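Local coordinates for protein putative invasin (Yersinia pseudotuberculosis IP 31758, PDB 5N40) that probably mediates attachment of the bacterium to host cells as an invasin-type adhesin, with immunoglobulin-like domains carrying a C-type lectin-like domain, at residues L33-S38 with N90-T95; L125-K130 with L200-E205; S224-M229 with A250-G255. The protein carries 1 engineered substitution. All coordinates share one frame; numbering follows the deposited sequence.

Interaction 1: residues L33-S38 with N90-T95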
loop_
_atom_site.group_PDB
_atom_site.type_symbol
_atom_site.label_atom_id
_atom_site.label_comp_id
_atom_site.label_asym_id
_atom_site.label_seq_id
_atom_site.Cartn_x
_atom_site.Cartn_y
_atom_site.Cartn_z
ATOM N N LEU A 33 10.138 0.844 -46.764
ATOM C CA LEU A 33 10.205 2.049 -47.571
ATOM C C LEU A 33 9.997 1.677 -49.027
ATOM O O LEU A 33 10.678 0.790 -49.545
ATOM C CB LEU A 33 11.557 2.742 -47.411
ATOM C CG LEU A 33 11.838 3.901 -48.366
ATOM C CD1 LEU A 33 10.976 5.117 -48.029
ATOM C CD2 LEU A 33 13.322 4.258 -48.353
ATOM N N THR A 34 9.073 2.372 -49.683
ATOM C CA THR A 34 8.910 2.313 -51.135
ATOM C C THR A 34 9.454 3.635 -51.663
ATOM O O THR A 34 8.807 4.675 -51.529
ATOM C CB THR A 34 7.454 2.088 -51.512
ATOM O OG1 THR A 34 7.001 0.877 -50.889
ATOM C CG2 THR A 34 7.287 1.984 -53.046
ATOM N N LEU A 35 10.662 3.595 -52.223
ATOM C CA LEU A 35 11.386 4.799 -52.607
ATOM C C LEU A 35 11.101 5.115 -54.070
ATOM O O LEU A 35 11.385 4.303 -54.957
ATOM C CB LEU A 35 12.883 4.620 -52.363
ATOM C CG LEU A 35 13.751 5.871 -52.524
ATOM C CD1 LEU A 35 13.328 6.967 -51.559
ATOM C CD2 LEU A 35 15.223 5.534 -52.328
ATOM N N ARG A 36 10.533 6.291 -54.319
ATOM C CA ARG A 36 10.051 6.659 -55.644
ATOM C C ARG A 36 10.509 8.068 -55.981
ATOM O O ARG A 36 10.665 8.913 -55.093
ATOM C CB ARG A 36 8.521 6.574 -55.721
ATOM C CG ARG A 36 7.968 5.167 -55.510
ATOM C CD ARG A 36 8.254 4.286 -56.731
ATOM N NE ARG A 36 7.744 2.917 -56.614
ATOM C CZ ARG A 36 8.426 1.890 -56.108
ATOM N NH1 ARG A 36 9.657 2.056 -55.630
ATOM N NH2 ARG A 36 7.869 0.688 -56.062
ATOM N N ASP A 37 10.742 8.307 -57.270
ATOM C CA ASP A 37 11.103 9.638 -57.723
ATOM C C ASP A 37 9.842 10.417 -58.100
ATOM O O ASP A 37 8.714 9.957 -57.908
ATOM C CB ASP A 37 12.124 9.569 -58.869
ATOM C CG ASP A 37 11.555 8.993 -60.173
ATOM O OD1 ASP A 37 10.324 8.921 -60.345
ATOM O OD2 ASP A 37 12.369 8.607 -61.043
ATOM N N SER A 38 10.036 11.635 -58.611
ATOM C CA SER A 38 8.913 12.520 -58.900
ATOM C C SER A 38 8.034 11.998 -60.028
ATOM O O SER A 38 6.911 12.485 -60.193
ATOM C CB SER A 38 9.427 13.912 -59.255
ATOM O OG SER A 38 10.271 13.855 -60.390
ATOM N N ASN A 90 20.792 11.859 -45.279
ATOM C CA ASN A 90 19.924 13.026 -45.389
ATOM C C ASN A 90 18.473 12.603 -45.182
ATOM O O ASN A 90 18.019 11.620 -45.777
ATOM C CB ASN A 90 20.088 13.692 -46.761
ATOM C CG ASN A 90 21.550 13.799 -47.203
ATOM O OD1 ASN A 90 22.415 14.241 -46.445
ATOM N ND2 ASN A 90 21.827 13.370 -48.433
ATOM N N ASN A 91 17.742 13.347 -44.353
ATOM C CA ASN A 91 16.372 12.960 -44.044
ATOM C C ASN A 91 15.516 12.982 -45.297
ATOM O O ASN A 91 15.591 13.915 -46.099
ATOM C CB ASN A 91 15.753 13.900 -43.004
ATOM C CG ASN A 91 14.308 13.527 -42.674
ATOM O OD1 ASN A 91 14.048 12.494 -42.057
ATOM N ND2 ASN A 91 13.363 14.369 -43.086
ATOM N N LEU A 92 14.696 11.944 -45.456
ATOM C CA LEU A 92 13.669 11.897 -46.489
ATOM C C LEU A 92 12.333 12.201 -45.823
ATOM O O LEU A 92 11.822 11.391 -45.044
ATOM C CB LEU A 92 13.642 10.536 -47.181
ATOM C CG LEU A 92 12.559 10.374 -48.245
ATOM C CD1 LEU A 92 12.866 11.239 -49.455
ATOM C CD2 LEU A 92 12.405 8.912 -48.642
ATOM N N GLY A 93 11.769 13.361 -46.142
ATOM C CA GLY A 93 10.621 13.872 -45.420
ATOM C C GLY A 93 9.307 13.239 -45.813
ATOM O O GLY A 93 8.313 13.937 -46.028
ATOM N N THR A 94 9.281 11.916 -45.910
ATOM C CA THR A 94 8.018 11.240 -46.134
ATOM C C THR A 94 7.233 11.183 -44.823
ATOM O O THR A 94 7.785 11.346 -43.729
ATOM C CB THR A 94 8.256 9.838 -46.707
ATOM O OG1 THR A 94 6.999 9.196 -46.955
ATOM C CG2 THR A 94 9.088 8.987 -45.751
ATOM N N THR A 95 5.930 10.983 -44.943
ATOM C CA THR A 95 5.083 10.900 -43.760
ATOM C C THR A 95 5.602 9.808 -42.824
ATOM O O THR A 95 5.873 8.687 -43.277
ATOM C CB THR A 95 3.639 10.604 -44.155
ATOM O OG1 THR A 95 3.193 11.571 -45.116
ATOM C CG2 THR A 95 2.738 10.648 -42.929
#
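Leu35, which packs against Leu92 across this contact, also offers its carbonyl oxygen to a flat group, the guanidinium of Arg36. The methyl CG2 of Thr34 sits over the centre of one guanidinium face, 3.2 Å above the plane. At the edge, Arg36 NH1 donates to Leu35 O at 2.9 Å. The oxygen lies close to the guanidinium plane, but the nitrogen stands well above the plane of the carbonyl. NH1 has a second acceptor in Ser65 O, so two carbonyls fix NH1, while the Thr34 methyl packs on one face. The contact lies in an immunoglobulin-like beta domain of the invasin domain 3 family.

The inner side of 33-38 is apolar. Leu33 points toward 90-95; Leu35 does not set out that way, but its CD1 swings round to Leu92, which comes from strand 90-102. Strand 13-22 lies between 28-34 and 90-102 in the sheet and pairs with both. The three leucines are buried. With chi1 at 178°, Leu92 turns CG opposite the backbone N, which carries CD2 across to both CD1 methyls. Val85 touches Leu92 and Leu33, while Tyr68 touches Leu33 and Leu35. Beyond Leu92 the chain makes an inverse gamma turn centred on Gly93, with a weak bond from Thr94 N to Leu92 O. Thr94 OG1 is tied to Ser12 O.

One methyl makes both closest contacts. Leu92 CD2 lies 3.6 Å from Leu35 CD1 and 4.1 Å from Leu33 CD1, and those two CD1 atoms are 4.6 Å from each other.

Interaction 2: residues L125-K130 with L200-E205. Engineered in segment 200-205: Ala203 (natural residue Lys).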
loop_
_atom_site.group_PDB
_atom_site.type_symbol
_atom_site.label_atom_id
_atom_site.label_comp_id
_atom_site.label_asym_id
_atom_site.label_seq_id
_atom_site.Cartn_x
_atom_site.Cartn_y
_atom_site.Cartn_z
ATOM N N LEU A 125 6.410 -4.104 0.418
ATOM C CA LEU A 125 5.515 -4.722 -0.550
ATOM C C LEU A 125 6.247 -4.815 -1.877
ATOM O O LEU A 125 6.725 -3.799 -2.394
ATOM C CB LEU A 125 4.224 -3.907 -0.692
ATOM C CG LEU A 125 3.073 -4.453 -1.547
ATOM C CD1 LEU A 125 1.779 -3.776 -1.135
ATOM C CD2 LEU A 125 3.312 -4.261 -3.036
ATOM N N THR A 126 6.347 -6.031 -2.418
ATOM C CA THR A 126 7.019 -6.277 -3.689
ATOM C C THR A 126 6.035 -6.820 -4.718
ATOM O O THR A 126 5.342 -7.811 -4.464
ATOM C CB THR A 126 8.177 -7.265 -3.513
ATOM O OG1 THR A 126 9.137 -6.726 -2.596
ATOM C CG2 THR A 126 8.851 -7.553 -4.844
ATOM N N VAL A 127 5.989 -6.170 -5.877
ATOM C CA VAL A 127 5.269 -6.662 -7.051
ATOM C C VAL A 127 6.280 -7.301 -7.986
ATOM O O VAL A 127 7.296 -6.680 -8.320
ATOM C CB VAL A 127 4.519 -5.523 -7.772
ATOM C CG1 VAL A 127 3.690 -6.084 -8.935
ATOM C CG2 VAL A 127 3.649 -4.731 -6.810
ATOM N N ILE A 128 6.001 -8.528 -8.422
ATOM C CA ILE A 128 6.824 -9.219 -9.407
ATOM C C ILE A 128 5.963 -9.430 -10.642
ATOM O O ILE A 128 4.879 -10.019 -10.550
ATOM C CB ILE A 128 7.351 -10.567 -8.894
ATOM C CG1 ILE A 128 8.074 -10.394 -7.558
ATOM C CG2 ILE A 128 8.261 -11.211 -9.954
ATOM C CD1 ILE A 128 8.454 -11.699 -6.901
ATOM N N ALA A 129 6.439 -8.945 -11.785
ATOM C CA ALA A 129 5.731 -9.069 -13.055
ATOM C C ALA A 129 6.485 -10.035 -13.956
ATOM O O ALA A 129 7.709 -9.923 -14.118
ATOM C CB ALA A 129 5.581 -7.709 -13.742
ATOM N N LYS A 130 5.757 -10.986 -14.523
ATOM C CA LYS A 130 6.285 -11.893 -15.526
ATOM C C LYS A 130 5.360 -11.875 -16.729
ATOM O O LYS A 130 4.142 -11.718 -16.592
ATOM C CB LYS A 130 6.414 -13.314 -14.979
ATOM C CG LYS A 130 7.369 -13.402 -13.790
ATOM C CD LYS A 130 7.321 -14.746 -13.117
ATOM C CE LYS A 130 8.292 -14.803 -11.945
ATOM N NZ LYS A 130 8.179 -16.104 -11.243
ATOM N N LEU A 200 -4.821 -3.688 -0.871
ATOM C CA LEU A 200 -4.193 -2.904 -1.924
ATOM C C LEU A 200 -4.149 -3.716 -3.210
ATOM O O LEU A 200 -3.718 -4.872 -3.200
ATOM C CB LEU A 200 -2.775 -2.496 -1.534
ATOM C CG LEU A 200 -2.674 -1.432 -0.437
ATOM C CD1 LEU A 200 -1.232 -1.219 -0.034
ATOM C CD2 LEU A 200 -3.290 -0.116 -0.911
ATOM N N ARG A 201 -4.575 -3.110 -4.311
ATOM C CA ARG A 201 -4.513 -3.760 -5.619
ATOM C C ARG A 201 -3.402 -3.133 -6.453
ATOM O O ARG A 201 -3.395 -1.919 -6.688
ATOM C CB ARG A 201 -5.843 -3.661 -6.358
ATOM C CG ARG A 201 -5.836 -4.406 -7.682
ATOM C CD ARG A 201 -7.243 -4.657 -8.146
ATOM N NE ARG A 201 -7.910 -3.430 -8.557
ATOM C CZ ARG A 201 -9.157 -3.387 -9.008
ATOM N NH1 ARG A 201 -9.866 -4.502 -9.086
ATOM N NH2 ARG A 201 -9.696 -2.233 -9.371
ATOM N N ALA A 202 -2.459 -3.961 -6.880
ATOM C CA ALA A 202 -1.443 -3.561 -7.839
ATOM C C ALA A 202 -1.980 -3.788 -9.245
ATOM O O ALA A 202 -2.466 -4.877 -9.552
ATOM C CB ALA A 202 -0.163 -4.366 -7.620
ATOM N N ALA A 203 -1.910 -2.756 -10.085
ATOM C CA ALA A 203 -2.354 -2.834 -11.470
ATOM C C ALA A 203 -1.216 -2.453 -12.410
ATOM O O ALA A 203 -0.655 -1.357 -12.308
ATOM C CB ALA A 203 -3.552 -1.919 -11.718
ATOM N N ALA A 204 -0.899 -3.347 -13.343
ATOM C CA ALA A 204 0.041 -3.025 -14.402
ATOM C C ALA A 204 -0.680 -2.242 -15.498
ATOM O O ALA A 204 -1.908 -2.239 -15.580
ATOM C CB ALA A 204 0.662 -4.301 -14.974
ATOM N N GLU A 205 0.103 -1.559 -16.339
ATOM C CA GLU A 205 -0.497 -0.765 -17.405
ATOM C C GLU A 205 -1.311 -1.621 -18.366
ATOM O O GLU A 205 -2.181 -1.095 -19.069
ATOM C CB GLU A 205 0.589 0.020 -18.160
ATOM C CG GLU A 205 1.793 -0.786 -18.587
ATOM C CD GLU A 205 2.849 0.057 -19.282
ATOM O OE1 GLU A 205 2.475 1.041 -19.968
ATOM O OE2 GLU A 205 4.052 -0.262 -19.125
#
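Leu125 and Leu200 meet methyl to methyl, and two residues further along both strands Val127 meets Ala202. The contact is entirely apolar, and all four residues are buried.

The two leucines reach each other with different torsions. In Leu125, CG is anti to the backbone N (chi1 -174°), and the branch leans toward the carbonyl side. In Leu200, CG is instead anti to the carbonyl carbon (chi1 -71°) and lies beside the backbone N. The two side chains approach at a slant, and Leu125 CD1 comes to 4.1 Å from Leu200 CD1. Their CA atoms are 10.0 Å apart, so the gap is filled by side chains from both strands.

Val127 divides its two methyls. CG1 takes the position anti to the backbone N, which leaves CG2 anti to the carbonyl carbon. It is CG2 that touches Ala202, at 3.9 Å from its CB. Ala202 is short, and here the backbones come nearer, with CA atoms 7.4 Å apart. Further on, Ala129 and Ala204 point toward each other, but their CB atoms stay 6.1 Å apart.

Neighbouring side chains close the core around the four. Leu125 also packs on Phe145 and Val186, and Val127 on Met143. On the outer faces, Thr126 OG1 is hydrogen-bonded to Thr185 OG1, and Arg201 forms a salt bridge with Glu146. The engineered Ala203 points away from 125-130, over Thr144 and Met209.

Strand 123-131 belongs to one sheet and strand 197-204 to the other. Inward apolar side chains from two facing sheets are the hallmark of the immunoglobulin-like beta sandwich.

Interaction 3: residues S224-M229 with A250-G255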
loop_
_atom_site.group_PDB
_atom_site.type_symbol
_atom_site.label_atom_id
_atom_site.label_comp_id
_atom_site.label_asym_id
_atom_site.label_seq_id
_atom_site.Cartn_x
_atom_site.Cartn_y
_atom_site.Cartn_z
ATOM N N SER A 224 -6.632 -9.243 20.271
ATOM C CA SER A 224 -7.549 -10.321 20.604
ATOM C C SER A 224 -8.447 -10.574 19.407
ATOM O O SER A 224 -8.903 -9.630 18.762
ATOM C CB SER A 224 -8.413 -9.971 21.819
ATOM O OG SER A 224 -9.559 -10.802 21.874
ATOM N N ALA A 225 -8.708 -11.847 19.111
ATOM C CA ALA A 225 -9.628 -12.163 18.025
ATOM C C ALA A 225 -11.029 -11.621 18.286
ATOM O O ALA A 225 -11.824 -11.516 17.343
ATOM C CB ALA A 225 -9.678 -13.677 17.802
ATOM N N GLN A 226 -11.345 -11.263 19.539
ATOM C CA GLN A 226 -12.644 -10.702 19.897
ATOM C C GLN A 226 -12.689 -9.184 19.802
ATOM O O GLN A 226 -13.767 -8.605 19.970
ATOM C CB GLN A 226 -13.028 -11.108 21.325
ATOM C CG GLN A 226 -13.112 -12.602 21.557
ATOM C CD GLN A 226 -13.454 -12.931 22.994
ATOM O OE1 GLN A 226 -12.585 -12.932 23.868
ATOM N NE2 GLN A 226 -14.728 -13.211 23.250
ATOM N N ALA A 227 -11.559 -8.529 19.554
ATOM C CA ALA A 227 -11.536 -7.081 19.423
ATOM C C ALA A 227 -12.199 -6.646 18.123
ATOM O O ALA A 227 -12.230 -7.389 17.137
ATOM C CB ALA A 227 -10.094 -6.565 19.460
ATOM N N SER A 228 -12.730 -5.423 18.131
ATOM C CA SER A 228 -13.345 -4.867 16.928
ATOM C C SER A 228 -12.290 -4.487 15.895
ATOM O O SER A 228 -12.426 -4.808 14.708
ATOM C CB SER A 228 -14.196 -3.651 17.292
ATOM O OG SER A 228 -15.328 -4.026 18.062
ATOM N N MET A 229 -11.242 -3.799 16.328
ATOM C CA MET A 229 -10.174 -3.337 15.457
ATOM C C MET A 229 -8.944 -4.223 15.601
ATOM O O MET A 229 -8.820 -5.028 16.531
ATOM C CB MET A 229 -9.807 -1.882 15.786
ATOM C CG MET A 229 -10.990 -0.970 16.089
ATOM S SD MET A 229 -12.207 -0.875 14.757
ATOM C CE MET A 229 -11.246 -0.081 13.483
ATOM N N ALA A 250 -15.456 -6.305 27.183
ATOM C CA ALA A 250 -16.736 -6.863 27.604
ATOM C C ALA A 250 -16.882 -8.303 27.126
ATOM O O ALA A 250 -17.361 -9.171 27.866
ATOM C CB ALA A 250 -17.875 -5.994 27.075
ATOM N N ALA A 251 -16.448 -8.577 25.896
ATOM C CA ALA A 251 -16.517 -9.925 25.346
ATOM C C ALA A 251 -15.627 -10.908 26.096
ATOM O O ALA A 251 -15.836 -12.120 25.987
ATOM C CB ALA A 251 -16.136 -9.899 23.862
ATOM N N GLU A 252 -14.634 -10.420 26.840
ATOM C CA GLU A 252 -13.783 -11.271 27.666
ATOM C C GLU A 252 -14.358 -11.528 29.056
ATOM O O GLU A 252 -13.937 -12.486 29.720
ATOM C CB GLU A 252 -12.388 -10.644 27.798
ATOM C CG GLU A 252 -11.559 -10.750 26.525
ATOM C CD GLU A 252 -10.265 -9.950 26.560
ATOM O OE1 GLU A 252 -10.268 -8.820 27.086
ATOM O OE2 GLU A 252 -9.241 -10.450 26.041
ATOM N N LYS A 253 -15.304 -10.707 29.510
ATOM C CA LYS A 253 -15.935 -10.860 30.821
ATOM C C LYS A 253 -17.439 -10.703 30.656
ATOM O O LYS A 253 -18.024 -9.680 31.041
ATOM C CB LYS A 253 -15.374 -9.849 31.821
ATOM C CG LYS A 253 -13.932 -10.111 32.199
ATOM C CD LYS A 253 -13.796 -11.311 33.130
ATOM C CE LYS A 253 -12.342 -11.602 33.458
ATOM N NZ LYS A 253 -12.186 -12.810 34.325
ATOM N N PRO A 254 -18.098 -11.704 30.065
ATOM C CA PRO A 254 -19.535 -11.573 29.780
ATOM C C PRO A 254 -20.401 -11.489 31.013
ATOM O O PRO A 254 -21.557 -11.066 30.901
ATOM C CB PRO A 254 -19.849 -12.840 28.973
ATOM C CG PRO A 254 -18.790 -13.808 29.358
ATOM C CD PRO A 254 -17.555 -12.978 29.568
ATOM N N GLY A 255 -19.886 -11.870 32.180
ATOM C CA GLY A 255 -20.680 -11.914 33.388
ATOM C C GLY A 255 -20.870 -10.601 34.113
ATOM O O GLY A 255 -21.553 -10.582 35.142
HETATM O O HOH W 1 -9.717 -12.242 23.984
#
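Three side chains, Ser224, Gln226 and Glu252, grip a single water between the two segments. The water accepts from Ser224 OG at 2.6 Å. It donates to Glu252 OE2 at 2.8 Å and to Gln226 OE1 at 3.0 Å. Ser224 OG and Glu252 OE2 are 4.2 Å apart, too far for a direct bond, so the water does the bridging.

Ser224 OG has a second role. It accepts from the backbone N of Gln226 at 3.0 Å, which makes an ST turn. The same residues form a type I beta turn from Ser224 to Ala227. The turn and the water together fix the serine hydroxyl.

Gln226 lies across the other segment. Its CG is anti to the carbonyl carbon (chi1 -59°) and the chain is extended beyond it, which carries the amide over Ala251. NE2 makes a weak, bent hydrogen bond to Ala251 O, at 3.1 Å and 133°. The methyl of Ala251 packs beside the same nitrogen. OE1 rests 3.6 Å from Glu252 CG, and the amide and carboxylate planes are steeply turned, 73° apart. Besides the water, Glu252 OE2 has a salt bridge to Arg246, while OE1 accepts from Leu249 N.

The contact lies at the surface of the C-type lectin-like adhesion domain. Segment 224-229 is in the loop that follows strand 209-217, where Gln154 NE2 bonds to the carbonyls of Ala225 and Ala227. Segment 250-255 links strands 242-245 and 258-262, and strand 265-269 lies beside both segments, with Glu265 receiving Ser228 N and Met229 N.

In the fold
The three contacts follow one another along an elongated chain, each in a different domain. Interactions 1 and 2 are buried and wholly apolar. Both join strands of immunoglobulin-like domains, but interaction 1 lies far from the chain's centre, in the N-terminal domain, while interaction 2 lies between two facing sheets near the middle of the chain. Interaction 3 joins two loops at the surface and relies on polar groups and a shared water. No two contacts share an element. Their centres lie about 44 Å apart for interactions 1 and 2, and about 37 Å for 2 and 3. Interactions 1 and 3 sit on opposite sides of the chain's centre.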